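Phosphoenolpyruvate-protein phosphotransferase (Acinetobacter sp., PDB 3CI6) probably catalyses transfer of the phosphoryl group from phosphoenolpyruvate to a protein histidine in sugar uptake, this piece being its GAF domain. Local coordinates at residues V16-S21 and V33-D38. Residues are numbered along the deposited sequence; the frame is centred on the assembly and turned at random. Where two conformers were deposited one is given.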
ATOM      1  N   VAL B  16       7.697   2.003   3.384  1.00  7.34           N
ATOM      2  CA  VAL B  16       6.409   1.409   3.736  1.00  7.94           C
ATOM      3  C   VAL B  16       6.319   1.117   5.254  1.00  8.35           C
ATOM      4  O   VAL B  16       5.305   1.374   5.916  1.00  8.09           O
ATOM      5  CB  VAL B  16       6.149   0.155   2.890  1.00  9.21           C
ATOM      6  CG1 VAL B  16       5.071  -0.695   3.507  1.00 12.06           C
ATOM      7  CG2 VAL B  16       5.825   0.531   1.472  1.00  8.96           C
ATOM      8  N   GLN B  17       7.414   0.636   5.828  1.00  8.45           N
ATOM      9  CA  GLN B  17       7.440   0.311   7.256  1.00  9.28           C
ATOM     10  C   GLN B  17       7.371   1.562   8.103  1.00  8.56           C
ATOM     11  O   GLN B  17       6.642   1.585   9.082  1.00  9.95           O
ATOM     12  CB  GLN B  17       8.623  -0.602   7.588  1.00  9.65           C
ATOM     13  CG  GLN B  17       8.385  -1.970   6.928  1.00 12.04           C
ATOM     14  CD  GLN B  17       9.069  -3.128   7.560  1.00 16.06           C
ATOM     15  OE1 GLN B  17      10.222  -3.441   7.220  1.00 18.23           O
ATOM     16  NE2 GLN B  17       8.339  -3.832   8.450  1.00 21.21           N
ATOM     17  N   GLU B  18       8.051   2.619   7.688  1.00  8.54           N
ATOM     18  CA  GLU B  18       7.980   3.867   8.436  1.00 10.25           C
ATOM     19  C   GLU B  18       6.577   4.453   8.352  1.00 10.59           C
ATOM     20  O   GLU B  18       6.042   4.925   9.376  1.00 11.91           O
ATOM     21  CB  GLU B  18       9.034   4.851   7.938  1.00 10.29           C
ATOM     22  CG  GLU B  18       9.253   6.020   8.887  1.00 12.19           C
ATOM     23  CD  GLU B  18      10.237   7.066   8.371  1.00 13.27           C
ATOM     24  OE1 GLU B  18      10.816   6.924   7.274  1.00 16.88           O
ATOM     25  OE2 GLU B  18      10.406   8.064   9.107  1.00 18.51           O
ATOM     26  N   ILE B  19       5.946   4.419   7.186  1.00 10.24           N
ATOM     27  CA  ILE B  19       4.548   4.895   7.084  1.00 11.16           C
ATOM     28  C   ILE B  19       3.614   4.016   7.932  1.00 11.17           C
ATOM     29  O   ILE B  19       2.702   4.496   8.629  1.00 11.62           O
ATOM     30  CB  ILE B  19       4.076   4.937   5.629  1.00 11.05           C
ATOM     31  CG1 ILE B  19       4.840   5.986   4.831  1.00 10.91           C
ATOM     32  CG2 ILE B  19       2.574   5.231   5.549  1.00 10.18           C
ATOM     33  CD1 ILE B  19       4.657   5.881   3.322  1.00 13.26           C
ATOM     34  N   ASN B  20       3.827   2.704   7.867  1.00  9.40           N
ATOM     35  CA  ASN B  20       2.937   1.755   8.498  1.00 10.84           C
ATOM     36  C   ASN B  20       2.903   1.929  10.003  1.00 11.17           C
ATOM     37  O   ASN B  20       1.809   1.831  10.592  1.00 10.88           O
ATOM     38  CB  ASN B  20       3.309   0.350   8.041  1.00  9.75           C
ATOM     39  CG  ASN B  20       2.410  -0.693   8.603  1.00 11.96           C
ATOM     40  OD1 ASN B  20       2.842  -1.486   9.445  1.00 12.52           O
ATOM     41  ND2 ASN B  20       1.141  -0.706   8.183  1.00  9.94           N
ATOM     42  N   SER B  21       4.050   2.281  10.598  0.50 10.73           N
ATOM     43  CA  SER B  21       4.215   2.440  12.052  0.50 11.27           C
ATOM     44  C   SER B  21       4.065   3.879  12.518  0.50 10.64           C
ATOM     45  O   SER B  21       4.395   4.206  13.667  0.50  9.87           O
ATOM     46  CB  SER B  21       5.599   1.980  12.473  0.50 11.86           C
ATOM     47  OG  SER B  21       5.761   0.603  12.236  0.50 13.00           O
ATOM     48  N   VAL B  33       5.985  12.054   1.485  1.00  7.27           N
ATOM     49  CA  VAL B  33       6.500  13.071   0.516  1.00  7.80           C
ATOM     50  C   VAL B  33       8.001  13.269   0.655  1.00  7.91           C
ATOM     51  O   VAL B  33       8.727  13.447  -0.334  1.00  7.87           O
ATOM     52  CB  VAL B  33       5.733  14.416   0.534  1.00  7.96           C
ATOM     53  CG1 VAL B  33       4.280  14.175   0.166  1.00  9.70           C
ATOM     54  CG2 VAL B  33       5.912  15.151   1.832  1.00  7.85           C
ATOM     55  N   ASN B  34       8.513  13.264   1.874  1.00  6.55           N
ATOM     56  CA  ASN B  34       9.940  13.506   2.087  1.00  6.70           C
ATOM     57  C   ASN B  34      10.757  12.307   1.640  1.00  6.34           C
ATOM     58  O   ASN B  34      11.797  12.462   1.009  1.00  7.23           O
ATOM     59  CB  ASN B  34      10.174  13.859   3.541  1.00  6.42           C
ATOM     60  CG  ASN B  34       9.819  15.299   3.814  1.00  7.82           C
ATOM     61  OD1 ASN B  34      10.593  16.208   3.458  1.00 10.64           O
ATOM     62  ND2 ASN B  34       8.629  15.540   4.347  1.00  9.52           N
ATOM     63  N   GLN B  35      10.284  11.108   1.970  1.00  6.13           N
ATOM     64  CA  GLN B  35      10.996   9.918   1.543  1.00  6.94           C
ATOM     65  C   GLN B  35      10.959   9.651   0.047  1.00  6.41           C
ATOM     66  O   GLN B  35      11.983   9.251  -0.512  1.00  7.73           O
ATOM     67  CB  GLN B  35      10.569   8.676   2.322  1.00  8.51           C
ATOM     68  CG  GLN B  35      10.802   8.766   3.803  1.00  9.23           C
ATOM     69  CD  GLN B  35      12.233   8.767   4.217  1.00 14.72           C
ATOM     70  OE1 GLN B  35      13.148   8.886   3.384  1.00 21.15           O
ATOM     71  NE2 GLN B  35      12.468   8.581   5.504  1.00 17.63           N
ATOM     72  N   VAL B  36       9.840   9.956  -0.594  1.00  6.89           N
ATOM     73  CA  VAL B  36       9.754   9.883  -2.062  1.00  7.21           C
ATOM     74  C   VAL B  36      10.752  10.881  -2.666  1.00  6.95           C
ATOM     75  O   VAL B  36      11.536  10.543  -3.568  1.00  8.38           O
ATOM     76  CB  VAL B  36       8.352  10.138  -2.594  1.00  7.29           C
ATOM     77  CG1 VAL B  36       8.377  10.396  -4.120  1.00  8.48           C
ATOM     78  CG2 VAL B  36       7.445   8.902  -2.259  1.00  7.93           C
ATOM     79  N   ALA B  37      10.794  12.112  -2.171  1.00  5.90           N
ATOM     80  CA  ALA B  37      11.690  13.112  -2.749  1.00  7.82           C
ATOM     81  C   ALA B  37      13.147  12.682  -2.641  1.00  7.53           C
ATOM     82  O   ALA B  37      13.953  12.884  -3.579  1.00  8.46           O
ATOM     83  CB  ALA B  37      11.500  14.446  -2.064  1.00  6.65           C
ATOM     84  N   ASP B  38      13.505  12.075  -1.508  1.00  8.21           N
ATOM     85  CA  ASP B  38      14.880  11.612  -1.306  1.00  8.46           C
ATOM     86  C   ASP B  38      15.193  10.382  -2.174  1.00  8.44           C
ATOM     87  O   ASP B  38      16.278  10.275  -2.747  1.00 10.16           O
ATOM     88  CB  ASP B  38      15.112  11.292   0.162  1.00  9.00           C
ATOM     89  CG  ASP B  38      16.573  10.983   0.494  1.00 13.21           C
ATOM     90  OD1 ASP B  38      17.472  11.719   0.065  1.00 20.77           O
ATOM     91  OD2 ASP B  38      16.804   9.976   1.187  1.00 22.19           O
TER
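Glu-18 and Gln-35 bridge two neighbouring helices with a single side-chain hydrogen bond, NE2 of Gln-35 donating to OE1 of Glu-18 at 2.9 Å. The bond from CA to CB of Glu-18 already heads toward 33-38, and from CB the chain runs straight: CG lies anti to the backbone N (chi1 -165°), CD continues the line, and the side chain also rests on Ile-31. CB and CG meet nothing on 33-38; CD comes within 3.9 Å of Gln-35 NE2, OE1 takes the bond, and OE2 stays 4.2 Å from the same nitrogen. The lone pair used on OE1 is the syn one, on the side of OE2. In this GAF domain helices 25-40 and 144-167 cover one face of the antiparallel sheet, and helix 7-20 packs on top of them; beneath the bridge Ile-19 packs on Ile-31 and Met-32, while Val-36 touches Leu-150 and Leu-153. Gln-35 approaches across Glu-18 at about a right angle, its chain bent at its second torsion, and its CG sits 3.9 Å from Glu-18 OE1. Carboxylate and amide planes stand 65° apart; the acceptor lies out of the amide plane, and the N-H...O angle is only 136°. Val-16 and Gln-17 pack against Ala-155 and Val-151 of the second subunit, where Asn-20 ND2 also bonds to Met-123 O.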